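Local coordinates for conserved hypothetical protein (Streptococcus pyogenes, PDB 2EWC), which is of unknown function but belongs to the widely conserved YjgF family and has been named a putative translation initiation inhibitor, at residues B[4-15]-B[18-29]. Sequence-based numbering, arbitrary orientation.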
ATOM      1  N   ILE B   4      42.232  29.659   6.265  1.00 45.19           N
ATOM      2  CA  ILE B   4      42.230  28.206   6.379  1.00 42.17           C
ATOM      3  C   ILE B   4      43.504  27.735   7.090  1.00 41.08           C
ATOM      4  O   ILE B   4      44.608  28.088   6.695  1.00 40.27           O
ATOM      5  CB  ILE B   4      42.090  27.530   4.994  1.00 41.86           C
ATOM      6  CG1 ILE B   4      40.775  27.946   4.331  1.00 39.22           C
ATOM      7  CG2 ILE B   4      42.199  26.004   5.126  1.00 40.61           C
ATOM      8  CD1 ILE B   4      40.729  27.686   2.842  1.00 36.72           C
ATOM      9  N   ARG B   5      43.339  26.961   8.154  1.00 39.60           N
ATOM     10  CA  ARG B   5      44.485  26.382   8.824  1.00 39.38           C
ATOM     11  C   ARG B   5      44.513  24.893   8.574  1.00 38.21           C
ATOM     12  O   ARG B   5      43.477  24.230   8.653  1.00 38.02           O
ATOM     13  CB  ARG B   5      44.445  26.685  10.315  1.00 39.72           C
ATOM     14  CG  ARG B   5      44.344  28.169  10.638  1.00 43.16           C
ATOM     15  CD  ARG B   5      43.831  28.341  12.058  1.00 50.02           C
ATOM     16  NE  ARG B   5      44.365  29.542  12.701  1.00 53.90           N
ATOM     17  CZ  ARG B   5      45.607  29.660  13.171  1.00 55.99           C
ATOM     18  NH1 ARG B   5      46.478  28.657  13.081  1.00 56.26           N
ATOM     19  NH2 ARG B   5      45.985  30.800  13.725  1.00 58.71           N
ATOM     20  N   ARG B   6      45.700  24.377   8.280  1.00 37.13           N
ATOM     21  CA  ARG B   6      45.894  22.970   7.966  1.00 36.99           C
ATOM     22  C   ARG B   6      46.799  22.297   9.024  1.00 36.99           C
ATOM     23  O   ARG B   6      47.929  22.731   9.222  1.00 37.18           O
ATOM     24  CB  ARG B   6      46.473  22.845   6.550  1.00 36.50           C
ATOM     25  CG  ARG B   6      45.506  23.366   5.458  1.00 36.69           C
ATOM     26  CD  ARG B   6      46.197  23.589   4.116  1.00 37.71           C
ATOM     27  NE  ARG B   6      45.222  23.716   3.026  1.00 41.36           N
ATOM     28  CZ  ARG B   6      44.724  24.870   2.580  1.00 43.20           C
ATOM     29  NH1 ARG B   6      43.843  24.863   1.586  1.00 44.40           N
ATOM     30  NH2 ARG B   6      45.110  26.033   3.113  1.00 43.12           N
ATOM     31  N   TYR B   7      46.296  21.261   9.695  1.00 36.15           N
ATOM     32  CA  TYR B   7      47.023  20.592  10.791  1.00 36.02           C
ATOM     33  C   TYR B   7      47.339  19.156  10.423  1.00 35.74           C
ATOM     34  O   TYR B   7      46.646  18.583   9.591  1.00 35.27           O
ATOM     35  CB  TYR B   7      46.173  20.550  12.059  1.00 36.46           C
ATOM     36  CG  TYR B   7      45.755  21.889  12.611  1.00 36.44           C
ATOM     37  CD1 TYR B   7      46.404  22.441  13.712  1.00 38.63           C
ATOM     38  CD2 TYR B   7      44.679  22.584  12.060  1.00 36.60           C
ATOM     39  CE1 TYR B   7      46.001  23.682  14.236  1.00 39.47           C
ATOM     40  CE2 TYR B   7      44.272  23.813  12.568  1.00 38.17           C
ATOM     41  CZ  TYR B   7      44.938  24.358  13.646  1.00 37.95           C
ATOM     42  OH  TYR B   7      44.523  25.563  14.146  1.00 38.35           O
ATOM     43  N   ASP B   8      48.367  18.572  11.037  1.00 35.57           N
ATOM     44  CA  ASP B   8      48.710  17.172  10.785  1.00 36.51           C
ATOM     45  C   ASP B   8      48.868  16.876   9.276  1.00 36.81           C
ATOM     46  O   ASP B   8      48.288  15.917   8.742  1.00 36.86           O
ATOM     47  CB  ASP B   8      47.618  16.273  11.391  1.00 36.58           C
ATOM     48  CG  ASP B   8      48.044  14.823  11.502  1.00 38.35           C
ATOM     49  OD1 ASP B   8      49.273  14.585  11.627  1.00 39.88           O
ATOM     50  OD2 ASP B   8      47.151  13.931  11.465  1.00 37.61           O
ATOM     51  N   VAL B   9      49.630  17.724   8.592  1.00 36.82           N
ATOM     52  CA  VAL B   9      49.841  17.623   7.154  1.00 36.59           C
ATOM     53  C   VAL B   9      50.759  16.456   6.822  1.00 37.21           C
ATOM     54  O   VAL B   9      51.792  16.269   7.459  1.00 37.33           O
ATOM     55  CB  VAL B   9      50.423  18.922   6.598  1.00 36.22           C
ATOM     56  CG1 VAL B   9      50.842  18.761   5.155  1.00 36.67           C
ATOM     57  CG2 VAL B   9      49.400  20.034   6.715  1.00 36.17           C
ATOM     58  N   ASN B  10      50.361  15.656   5.835  1.00 37.91           N
ATOM     59  CA  ASN B  10      51.177  14.543   5.365  1.00 38.27           C
ATOM     60  C   ASN B  10      51.754  14.872   3.995  1.00 38.38           C
ATOM     61  O   ASN B  10      51.064  14.799   2.990  1.00 37.95           O
ATOM     62  CB  ASN B  10      50.363  13.231   5.363  1.00 37.95           C
ATOM     63  CG  ASN B  10      51.220  11.998   5.058  1.00 38.13           C
ATOM     64  OD1 ASN B  10      52.166  12.068   4.293  1.00 37.55           O
ATOM     65  ND2 ASN B  10      50.858  10.857   5.636  1.00 37.42           N
ATOM     66  N   GLU B  11      53.033  15.236   3.980  1.00 39.27           N
ATOM     67  CA  GLU B  11      53.726  15.696   2.772  1.00 40.46           C
ATOM     68  C   GLU B  11      53.841  14.640   1.668  1.00 40.33           C
ATOM     69  O   GLU B  11      53.745  14.966   0.495  1.00 40.30           O
ATOM     70  CB  GLU B  11      55.128  16.257   3.122  1.00 41.05           C
ATOM     71  CG  GLU B  11      55.135  17.483   4.083  1.00 43.96           C
ATOM     72  CD  GLU B  11      54.463  18.739   3.502  1.00 48.27           C
ATOM     73  OE1 GLU B  11      54.103  18.726   2.298  1.00 51.04           O
ATOM     74  OE2 GLU B  11      54.290  19.739   4.251  1.00 48.52           O
ATOM     75  N   ASP B  12      54.062  13.385   2.051  1.00 40.93           N
ATOM     76  CA  ASP B  12      54.202  12.277   1.091  1.00 41.85           C
ATOM     77  C   ASP B  12      52.907  11.891   0.394  1.00 41.49           C
ATOM     78  O   ASP B  12      52.916  11.535  -0.788  1.00 41.85           O
ATOM     79  CB  ASP B  12      54.754  11.021   1.781  1.00 42.53           C
ATOM     80  CG  ASP B  12      55.898  11.326   2.726  1.00 45.39           C
ATOM     81  OD1 ASP B  12      55.962  10.662   3.784  1.00 49.17           O
ATOM     82  OD2 ASP B  12      56.723  12.231   2.427  1.00 48.14           O
ATOM     83  N   ARG B  13      51.796  11.922   1.126  1.00 40.82           N
ATOM     84  CA  ARG B  13      50.513  11.517   0.546  1.00 40.14           C
ATOM     85  C   ARG B  13      49.787  12.702  -0.113  1.00 38.70           C
ATOM     86  O   ARG B  13      48.921  12.508  -0.966  1.00 38.47           O
ATOM     87  CB  ARG B  13      49.607  10.841   1.587  1.00 40.72           C
ATOM     88  CG  ARG B  13      50.269   9.821   2.555  1.00 44.53           C
ATOM     89  CD  ARG B  13      51.154   8.744   1.892  1.00 51.24           C
ATOM     90  NE  ARG B  13      50.518   8.101   0.743  1.00 55.39           N
ATOM     91  CZ  ARG B  13      49.400   7.379   0.805  1.00 60.65           C
ATOM     92  NH1 ARG B  13      48.766   7.211   1.968  1.00 62.51           N
ATOM     93  NH2 ARG B  13      48.895   6.832  -0.305  1.00 62.75           N
ATOM     94  N   GLY B  14      50.161  13.925   0.251  1.00 37.07           N
ATOM     95  CA  GLY B  14      49.484  15.109  -0.284  1.00 34.65           C
ATOM     96  C   GLY B  14      48.092  15.291   0.304  1.00 33.35           C
ATOM     97  O   GLY B  14      47.135  15.520  -0.429  1.00 32.78           O
ATOM     98  N   HIS B  15      47.973  15.173   1.626  1.00 32.70           N
ATOM     99  CA  HIS B  15      46.706  15.435   2.315  1.00 31.90           C
ATOM    100  C   HIS B  15      46.928  16.144   3.651  1.00 31.84           C
ATOM    101  O   HIS B  15      48.035  16.123   4.200  1.00 31.79           O
ATOM    102  CB  HIS B  15      45.868  14.152   2.482  1.00 32.54           C
ATOM    103  CG  HIS B  15      46.450  13.129   3.421  1.00 33.19           C
ATOM    104  ND1 HIS B  15      46.590  11.797   3.076  1.00 34.45           N
ATOM    105  CD2 HIS B  15      46.872  13.228   4.707  1.00 33.76           C
ATOM    106  CE1 HIS B  15      47.088  11.128   4.106  1.00 33.75           C
ATOM    107  NE2 HIS B  15      47.275  11.974   5.105  1.00 33.28           N
ATOM    108  N   LEU B  18      43.693  17.384   9.340  1.00 28.84           N
ATOM    109  CA  LEU B  18      42.551  18.148   9.798  1.00 29.56           C
ATOM    110  C   LEU B  18      42.647  19.571   9.239  1.00 29.52           C
ATOM    111  O   LEU B  18      43.650  20.273   9.471  1.00 29.92           O
ATOM    112  CB  LEU B  18      42.530  18.223  11.332  1.00 30.24           C
ATOM    113  CG  LEU B  18      41.393  19.084  11.890  1.00 31.58           C
ATOM    114  CD1 LEU B  18      40.094  18.304  11.847  1.00 33.36           C
ATOM    115  CD2 LEU B  18      41.675  19.569  13.293  1.00 35.11           C
ATOM    116  N   VAL B  19      41.604  20.002   8.538  1.00 29.09           N
ATOM    117  CA  VAL B  19      41.553  21.339   7.974  1.00 28.65           C
ATOM    118  C   VAL B  19      40.533  22.116   8.776  1.00 30.19           C
ATOM    119  O   VAL B  19      39.410  21.652   8.957  1.00 30.77           O
ATOM    120  CB  VAL B  19      41.140  21.341   6.507  1.00 28.27           C
ATOM    121  CG1 VAL B  19      41.086  22.776   5.965  1.00 27.71           C
ATOM    122  CG2 VAL B  19      42.076  20.502   5.667  1.00 27.13           C
ATOM    123  N   GLU B  20      40.941  23.274   9.302  1.00 30.62           N
ATOM    124  CA  GLU B  20      40.042  24.164  10.017  1.00 31.37           C
ATOM    125  C   GLU B  20      39.630  25.270   9.051  1.00 30.98           C
ATOM    126  O   GLU B  20      40.490  25.910   8.440  1.00 31.15           O
ATOM    127  CB  GLU B  20      40.764  24.757  11.238  1.00 31.80           C
ATOM    128  CG  GLU B  20      39.978  25.828  12.013  1.00 32.93           C
ATOM    129  CD  GLU B  20      40.886  26.672  12.928  1.00 34.41           C
ATOM    130  OE1 GLU B  20      41.856  26.136  13.511  1.00 37.52           O
ATOM    131  OE2 GLU B  20      40.628  27.885  13.051  1.00 39.23           O
ATOM    132  N   ALA B  21      38.319  25.490   8.929  1.00 30.03           N
ATOM    133  CA  ALA B  21      37.748  26.456   8.024  1.00 29.21           C
ATOM    134  C   ALA B  21      36.633  27.140   8.785  1.00 29.27           C
ATOM    135  O   ALA B  21      35.525  26.619   8.874  1.00 27.58           O
ATOM    136  CB  ALA B  21      37.186  25.745   6.771  1.00 29.48           C
ATOM    137  N   GLY B  22      36.928  28.300   9.373  1.00 29.71           N
ATOM    138  CA  GLY B  22      35.937  28.989  10.206  1.00 30.19           C
ATOM    139  C   GLY B  22      35.520  28.138  11.396  1.00 30.80           C
ATOM    140  O   GLY B  22      36.357  27.783  12.219  1.00 30.70           O
ATOM    141  N   ASP B  23      34.228  27.799  11.470  1.00 31.02           N
ATOM    142  CA  ASP B  23      33.678  27.024  12.591  1.00 31.10           C
ATOM    143  C   ASP B  23      33.696  25.507  12.336  1.00 31.01           C
ATOM    144  O   ASP B  23      33.274  24.728  13.205  1.00 31.22           O
ATOM    145  CB  ASP B  23      32.239  27.481  12.895  1.00 30.47           C
ATOM    146  CG  ASP B  23      32.165  28.915  13.437  1.00 32.80           C
ATOM    147  OD1 ASP B  23      33.172  29.422  14.018  1.00 31.16           O
ATOM    148  OD2 ASP B  23      31.074  29.525  13.305  1.00 31.49           O
ATOM    149  N   PHE B  24      34.163  25.098  11.152  1.00 30.55           N
ATOM    150  CA  PHE B  24      34.120  23.686  10.727  1.00 29.92           C
ATOM    151  C   PHE B  24      35.486  23.060  10.557  1.00 30.49           C
ATOM    152  O   PHE B  24      36.445  23.740  10.193  1.00 29.67           O
ATOM    153  CB  PHE B  24      33.284  23.539   9.467  1.00 29.47           C
ATOM    154  CG  PHE B  24      31.811  23.752   9.715  1.00 29.73           C
ATOM    155  CD1 PHE B  24      30.985  22.679  10.043  1.00 30.91           C
ATOM    156  CD2 PHE B  24      31.272  25.036   9.709  1.00 30.66           C
ATOM    157  CE1 PHE B  24      29.625  22.879  10.306  1.00 32.00           C
ATOM    158  CE2 PHE B  24      29.916  25.244   9.982  1.00 30.38           C
ATOM    159  CZ  PHE B  24      29.094  24.160  10.271  1.00 29.79           C
ATOM    160  N   TYR B  25      35.575  21.766  10.885  1.00 30.39           N
ATOM    161  CA  TYR B  25      36.835  21.054  10.879  1.00 30.39           C
ATOM    162  C   TYR B  25      36.665  19.803  10.062  1.00 30.66           C
ATOM    163  O   TYR B  25      35.755  19.018  10.331  1.00 31.64           O
ATOM    164  CB  TYR B  25      37.263  20.709  12.297  1.00 30.97           C
ATOM    165  CG  TYR B  25      37.479  21.925  13.153  1.00 32.35           C
ATOM    166  CD1 TYR B  25      38.757  22.403  13.383  1.00 31.84           C
ATOM    167  CD2 TYR B  25      36.397  22.626  13.700  1.00 32.34           C
ATOM    168  CE1 TYR B  25      38.967  23.541  14.156  1.00 34.13           C
ATOM    169  CE2 TYR B  25      36.598  23.769  14.474  1.00 33.26           C
ATOM    170  CZ  TYR B  25      37.887  24.211  14.691  1.00 32.69           C
ATOM    171  OH  TYR B  25      38.113  25.324  15.449  1.00 34.12           O
ATOM    172  N   TYR B  26      37.519  19.626   9.060  1.00 30.00           N
ATOM    173  CA  TYR B  26      37.413  18.498   8.133  1.00 30.58           C
ATOM    174  C   TYR B  26      38.539  17.501   8.379  1.00 30.58           C
ATOM    175  O   TYR B  26      39.712  17.831   8.246  1.00 29.95           O
ATOM    176  CB  TYR B  26      37.445  18.988   6.684  1.00 30.13           C
ATOM    177  CG  TYR B  26      36.248  19.825   6.379  1.00 30.08           C
ATOM    178  CD1 TYR B  26      35.134  19.261   5.760  1.00 30.16           C
ATOM    179  CD2 TYR B  26      36.193  21.171   6.765  1.00 28.67           C
ATOM    180  CE1 TYR B  26      34.006  20.007   5.526  1.00 31.30           C
ATOM    181  CE2 TYR B  26      35.067  21.920   6.521  1.00 29.66           C
ATOM    182  CZ  TYR B  26      33.982  21.334   5.894  1.00 29.50           C
ATOM    183  OH  TYR B  26      32.842  22.058   5.656  1.00 30.43           O
ATOM    184  N   LEU B  27      38.159  16.283   8.733  1.00 31.21           N
ATOM    185  CA  LEU B  27      39.117  15.206   8.994  1.00 31.78           C
ATOM    186  C   LEU B  27      39.387  14.381   7.744  1.00 31.24           C
ATOM    187  O   LEU B  27      38.456  13.898   7.086  1.00 31.61           O
ATOM    188  CB  LEU B  27      38.599  14.304  10.113  1.00 32.50           C
ATOM    189  CG  LEU B  27      38.569  14.927  11.523  1.00 35.33           C
ATOM    190  CD1 LEU B  27      37.212  14.711  12.226  1.00 37.29           C
ATOM    191  CD2 LEU B  27      39.678  14.343  12.325  1.00 36.34           C
ATOM    192  N   ASN B  28      40.665  14.261   7.401  1.00 30.45           N
ATOM    193  CA  ASN B  28      41.123  13.300   6.414  1.00 30.12           C
ATOM    194  C   ASN B  28      40.714  11.880   6.902  1.00 30.34           C
ATOM    195  O   ASN B  28      40.322  11.711   8.071  1.00 29.14           O
ATOM    196  CB  ASN B  28      42.637  13.441   6.277  1.00 29.92           C
ATOM    197  CG  ASN B  28      43.201  12.700   5.089  1.00 29.70           C
ATOM    198  OD1 ASN B  28      43.143  13.177   3.964  1.00 30.21           O
ATOM    199  ND2 ASN B  28      43.776  11.534   5.338  1.00 28.26           N
ATOM    200  N   TYR B  29      40.739  10.874   6.020  1.00 31.02           N
ATOM    201  CA  TYR B  29      40.401   9.507   6.450  1.00 31.45           C
ATOM    202  C   TYR B  29      41.293   9.131   7.640  1.00 31.73           C
ATOM    203  O   TYR B  29      42.485   9.459   7.670  1.00 31.36           O
ATOM    204  CB  TYR B  29      40.536   8.477   5.305  1.00 31.92           C
ATOM    205  CG  TYR B  29      41.952   8.297   4.799  1.00 32.66           C
ATOM    206  CD1 TYR B  29      42.828   7.403   5.421  1.00 31.30           C
ATOM    207  CD2 TYR B  29      42.420   9.031   3.696  1.00 31.77           C
ATOM    208  CE1 TYR B  29      44.145   7.236   4.954  1.00 33.20           C
ATOM    209  CE2 TYR B  29      43.713   8.879   3.224  1.00 32.71           C
ATOM    210  CZ  TYR B  29      44.575   7.975   3.856  1.00 34.71           C
ATOM    211  OH  TYR B  29      45.871   7.819   3.403  1.00 36.60           O
TER
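The N-terminal beta hairpin of the YjgF fold, strands 5-10 and 15-21, brings Arg5 and Tyr7 against Glu20 and Leu18 at the edge of the mixed sheet within this chain, and it illustrates how an antiparallel ladder sets side chains in register. Arg5 and Glu20 form one hydrogen-bonded pair, Glu20 N giving to Arg5 O at 2.8 Å; Tyr7 and Leu18 form the next. Between them Arg6 faces Val19 in a non-hydrogen-bonded pair on the other face, where Ile4 CG2 also packs on Val19 CG1 at 3.5 Å.

On the face of Arg5, Tyr7 and Glu20, the glutamate carboxylate lies 18° from the plane of the tyrosine ring and accepts a hydrogen bond from the phenol, Tyr7 OH to Glu20 OE1 measuring 2.8 Å. Glu20 holds its CG opposite the backbone N (chi1 174°) and stays extended beyond it, which lays the chain alongside Arg5, whose CD comes 3.3 Å from Glu20 OE1. Arg5 NE stays 4.1 Å from Glu20 OE2, beyond a salt bridge, though its charge probably still favours the ionised carboxylate.

Beyond the corner at Asp8, Asn10 OD1 closes an Asx motif, and Gly14 and His15 form a G1 bulge opposite Asn10. His15 then meets strand 24-30 at Asn28, whose OD1 accepts from Arg94 N of a neighbouring subunit while Asn28 ND2 lies over the centre of the His15 ring, 3.4 Å above its plane.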